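Deoxyribodipyrimidine photo-lyase (Oryza sativa Japonica Group, PDB 3UMV) uses light to split UV-induced cyclobutane pyrimidine dimers in DNA back into separate pyrimidines, with one FAD bound per subunit. Local coordinates at residues 148-151 / 152-156; 291-295 / 296-300. One frame throughout, in Å; residues are numbered along the deposited sequence.

Contact 1: residues 148-151 / 152-156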
loop_
_atom_site.group_PDB
_atom_site.type_symbol
_atom_site.label_atom_id
_atom_site.label_comp_id
_atom_site.label_asym_id
_atom_site.label_seq_id
_atom_site.Cartn_x
_atom_site.Cartn_y
_atom_site.Cartn_z
ATOM N N ASP A 148 -7.827 16.683 5.133
ATOM C CA ASP A 148 -7.752 18.094 5.502
ATOM C C ASP A 148 -8.987 18.869 5.075
ATOM O O ASP A 148 -9.453 19.728 5.820
ATOM C CB ASP A 148 -6.504 18.752 4.922
ATOM C CG ASP A 148 -5.233 18.299 5.612
ATOM O OD1 ASP A 148 -5.337 17.645 6.673
ATOM O OD2 ASP A 148 -4.135 18.606 5.099
ATOM N N ALA A 149 -9.510 18.574 3.883
ATOM C CA ALA A 149 -10.690 19.280 3.369
ATOM C C ALA A 149 -11.932 18.914 4.166
ATOM O O ALA A 149 -12.797 19.751 4.401
ATOM C CB ALA A 149 -10.912 18.982 1.892
ATOM N N VAL A 150 -12.029 17.651 4.556
ATOM C CA VAL A 150 -13.120 17.205 5.409
ATOM C C VAL A 150 -13.046 17.828 6.795
ATOM O O VAL A 150 -14.071 18.207 7.370
ATOM C CB VAL A 150 -13.129 15.670 5.540
ATOM C CG1 VAL A 150 -14.043 15.239 6.680
ATOM C CG2 VAL A 150 -13.532 15.027 4.209
ATOM N N VAL A 151 -11.832 17.939 7.328
ATOM C CA VAL A 151 -11.618 18.559 8.632
ATOM C C VAL A 151 -12.043 20.024 8.583
ATOM O O VAL A 151 -12.726 20.511 9.486
ATOM C CB VAL A 151 -10.143 18.428 9.078
ATOM C CG1 VAL A 151 -9.871 19.294 10.289
ATOM C CG2 VAL A 151 -9.825 16.975 9.394
ATOM N N GLY A 152 -11.671 20.704 7.503
ATOM C CA GLY A 152 -12.065 22.090 7.305
ATOM C C GLY A 152 -13.564 22.264 7.138
ATOM O O GLY A 152 -14.139 23.215 7.662
ATOM N N ASP A 153 -14.201 21.361 6.398
ATOM C CA ASP A 153 -15.651 21.404 6.238
ATOM C C ASP A 153 -16.326 21.273 7.600
ATOM O O ASP A 153 -17.221 22.049 7.943
ATOM C CB ASP A 153 -16.143 20.290 5.310
ATOM C CG ASP A 153 -15.654 20.456 3.879
ATOM O OD1 ASP A 153 -15.208 21.567 3.517
ATOM O OD2 ASP A 153 -15.724 19.467 3.111
ATOM N N LEU A 154 -15.894 20.289 8.382
ATOM C CA LEU A 154 -16.456 20.100 9.717
ATOM C C LEU A 154 -16.123 21.249 10.662
ATOM O O LEU A 154 -16.947 21.630 11.490
ATOM C CB LEU A 154 -15.968 18.784 10.323
ATOM C CG LEU A 154 -16.560 17.556 9.649
ATOM C CD1 LEU A 154 -16.044 16.282 10.321
ATOM C CD2 LEU A 154 -18.086 17.624 9.684
ATOM N N ARG A 155 -14.915 21.785 10.564
ATOM C CA ARG A 155 -14.533 22.884 11.447
ATOM C C ARG A 155 -15.494 24.062 11.280
ATOM O O ARG A 155 -15.884 24.719 12.253
ATOM C CB ARG A 155 -13.106 23.344 11.160
ATOM C CG ARG A 155 -12.615 24.448 12.084
ATOM C CD ARG A 155 -12.674 24.016 13.540
ATOM N NE ARG A 155 -12.054 24.995 14.431
ATOM C CZ ARG A 155 -10.779 24.960 14.808
ATOM N NH1 ARG A 155 -9.983 23.989 14.376
ATOM N NH2 ARG A 155 -10.301 25.894 15.620
ATOM N N ARG A 156 -15.878 24.312 10.037
ATOM C CA ARG A 156 -16.697 25.469 9.702
ATOM C C ARG A 156 -18.190 25.249 9.957
ATOM O O ARG A 156 -18.893 26.174 10.366
ATOM C CB ARG A 156 -16.431 25.876 8.251
ATOM C CG ARG A 156 -17.649 26.328 7.468
ATOM C CD ARG A 156 -17.275 26.695 6.035
ATOM N NE ARG A 156 -16.558 25.618 5.351
ATOM C CZ ARG A 156 -15.232 25.506 5.311
ATOM N NH1 ARG A 156 -14.664 24.495 4.664
ATOM N NH2 ARG A 156 -14.471 26.405 5.923
#

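Contact 2: residues 291-295 / 296-300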
loop_
_atom_site.group_PDB
_atom_site.type_symbol
_atom_site.label_atom_id
_atom_site.label_comp_id
_atom_site.label_asym_id
_atom_site.label_seq_id
_atom_site.Cartn_x
_atom_site.Cartn_y
_atom_site.Cartn_z
ATOM N N GLY A 291 -5.179 -2.960 2.675
ATOM C CA GLY A 291 -5.481 -3.172 4.080
ATOM C C GLY A 291 -6.458 -4.307 4.342
ATOM O O GLY A 291 -7.136 -4.309 5.382
ATOM N N HIS A 292 -6.525 -5.285 3.439
ATOM C CA HIS A 292 -7.353 -6.478 3.672
ATOM C C HIS A 292 -6.803 -7.300 4.829
ATOM O O HIS A 292 -7.527 -8.084 5.466
ATOM C CB HIS A 292 -7.398 -7.387 2.447
ATOM C CG HIS A 292 -8.062 -6.782 1.255
ATOM N ND1 HIS A 292 -8.949 -5.729 1.336
ATOM C CD2 HIS A 292 -7.982 -7.108 -0.056
ATOM C CE1 HIS A 292 -9.356 -5.411 0.123
ATOM N NE2 HIS A 292 -8.803 -6.247 -0.738
ATOM N N ILE A 293 -5.516 -7.128 5.090
ATOM C CA ILE A 293 -4.888 -7.788 6.218
ATOM C C ILE A 293 -3.962 -6.797 6.877
ATOM O O ILE A 293 -3.318 -5.978 6.212
ATOM C CB ILE A 293 -4.117 -9.073 5.814
ATOM C CG1 ILE A 293 -3.808 -9.915 7.052
ATOM C CG2 ILE A 293 -2.851 -8.723 5.046
ATOM C CD1 ILE A 293 -3.324 -11.317 6.715
ATOM N N SER A 294 -3.936 -6.842 8.202
ATOM C CA SER A 294 -3.099 -5.954 8.994
ATOM C C SER A 294 -1.629 -6.385 8.897
ATOM O O SER A 294 -1.320 -7.570 9.035
ATOM C CB SER A 294 -3.575 -6.036 10.452
ATOM O OG SER A 294 -2.567 -5.608 11.350
ATOM N N ALA A 295 -0.715 -5.447 8.667
ATOM C CA ALA A 295 0.709 -5.800 8.664
ATOM C C ALA A 295 1.140 -6.284 10.049
ATOM O O ALA A 295 2.001 -7.152 10.158
ATOM C CB ALA A 295 1.564 -4.632 8.242
ATOM N N GLN A 296 0.548 -5.693 11.089
ATOM C CA GLN A 296 0.777 -6.105 12.475
ATOM C C GLN A 296 0.322 -7.554 12.684
ATOM O O GLN A 296 1.043 -8.348 13.295
ATOM C CB GLN A 296 0.061 -5.139 13.432
ATOM C CG GLN A 296 0.263 -5.423 14.911
ATOM C CD GLN A 296 -0.096 -4.230 15.782
ATOM O OE1 GLN A 296 -0.167 -3.085 15.311
ATOM N NE2 GLN A 296 -0.333 -4.489 17.054
ATOM N N ARG A 297 -0.852 -7.908 12.157
ATOM C CA ARG A 297 -1.266 -9.317 12.143
ATOM C C ARG A 297 -0.211 -10.229 11.503
ATOM O O ARG A 297 0.094 -11.305 12.033
ATOM C CB ARG A 297 -2.599 -9.492 11.401
ATOM C CG ARG A 297 -2.960 -10.951 11.123
ATOM C CD ARG A 297 -2.966 -11.753 12.417
ATOM N NE ARG A 297 -3.851 -11.161 13.411
ATOM C CZ ARG A 297 -3.819 -11.426 14.712
ATOM N NH1 ARG A 297 -4.673 -10.820 15.523
ATOM N NH2 ARG A 297 -2.932 -12.288 15.202
ATOM N N CYS A 298 0.328 -9.819 10.354
ATOM C CA CYS A 298 1.318 -10.640 9.655
ATOM C C CYS A 298 2.585 -10.783 10.508
ATOM O O CYS A 298 3.179 -11.868 10.587
ATOM C CB CYS A 298 1.663 -10.020 8.297
ATOM S SG CYS A 298 0.311 -10.045 7.111
ATOM N N ALA A 299 2.996 -9.681 11.131
ATOM C CA ALA A 299 4.158 -9.684 12.021
ATOM C C ALA A 299 3.953 -10.576 13.252
ATOM O O ALA A 299 4.851 -11.323 13.627
ATOM C CB ALA A 299 4.489 -8.262 12.458
ATOM N N LEU A 300 2.782 -10.489 13.876
ATOM C CA LEU A 300 2.474 -11.321 15.042
ATOM C C LEU A 300 2.545 -12.806 14.715
ATOM O O LEU A 300 3.057 -13.606 15.500
ATOM C CB LEU A 300 1.076 -11.007 15.575
ATOM C CG LEU A 300 0.909 -9.661 16.254
ATOM C CD1 LEU A 300 -0.567 -9.299 16.340
ATOM C CD2 LEU A 300 1.568 -9.649 17.626
#

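Contact 1: residues 148-151 / 152-156
Four consecutive i to i+4 bonds carry the alpha helix across the join, from Gly152 N to Asp148 O through to Arg155 N to Val151 O (2.8 Å). The helix, 141-157, is the crossover of a beta-alpha-beta unit in the photolyase alpha/beta domain, linking strands 132-135 and 162-166. On its buried face Val150 CG1 approaches Leu154 CD1, a loose apolar contact of 4.3 Å one turn apart. Leu154 swings its CG to the side of its own backbone N (chi1 -70°), which brings CG to 3.4 Å from Val150 O. Both side chains rest on Leu133 of the sheet and on Pro122 of helix 120-127, while Val151 reaches Val163. Asp153 folds its carboxylate back over the preceding turn: CG lies 3.0 Å from Ala149 O, and OD1 and OD2 sit at similar distances from that same oxygen. Three acceptors are thus drawn together, a repulsion that a nearby cation would probably ease. Arg156 supplies one: its NH1 donates to Asp153 OD1 at 3.2 Å, a salt bridge to the anti lone pair, nearly in the guanidinium plane, while Gly152 O lies above one guanidinium face, offset toward its rim.

Contact 2: residues 291-295 / 296-300
Ser294, Ala295 and Cys298 carry most of this turn, where the chain comes off one helix and starts the next, 295-305, with Ser294 as its N-cap. The serine hydroxyl accepts from Arg297 N at 3.0 Å, and the bond is nearly straight, with an N-H...O angle of 168°. Ser294 can make it because OG is turned anti to its own backbone N (chi1 159°). Separately, the backbone path sets Ser294 CB 3.7 Å from Arg297 CB. The carbonyl of Ser294 then opens the regular pattern, taking Cys298 N at 3.1 Å, and Ala295 O follows by taking Ala299 N at 2.9 Å.

Cys298 meets the incoming loop with sulfur. Its CB bond heads toward 291-295, and chi1 of -67° sets SG beside the backbone N, where it lies 3.9 Å from Ile293 CD1. Three carbons of Ile293, CG1, CG2 and CD1, stand at much the same distance from that sulfur, so the isoleucine lies against it broadly instead of touching at one point. Leu253 of helix 246-254 and Leu320 of helix 310-333 also pack on Cys298.

The Ala295 methyl points away from 296-300 overall, though CB is 3.2 Å from Gln296 N, and it touches Leu288 and Arg324; the Ala295 side chain is about 7 Å from the bound FAD. Upstream, Gly291 ends helix 285-290 in a Schellman motif, its phi positive. The polar end of Arg297 leaves the contact for salt bridges with Asp52, Glu202 and Glu301, and Gln296 bonds through its amide to Trp54 and Val201.

In this buried setting the hydroxyl of Ser294 supplies an acceptor for Arg297 N, a capping bond that satisfies this first-turn N-H and marks the start of helix 295-305.

Overall arrangement
From the N terminus the chain first builds the alpha/beta domain, where contact 1 lies within helix 141-157, between strands 132-135 and 162-166. Well over a hundred residues later, in the helical FAD-binding part, contact 2 joins the end of helix 285-290 to the start of helix 295-305. Each contact is a single unbroken piece of chain, so neither closes a long loop; they come in series, and neither encloses nor crosses the other. The centres of contact 1 and contact 2 are about 31 Å apart. The inner-face side chains of contact 1, such as Val150 and Leu154, lie against the sheet, whereas contact 2 is a buried turn between two successive helices.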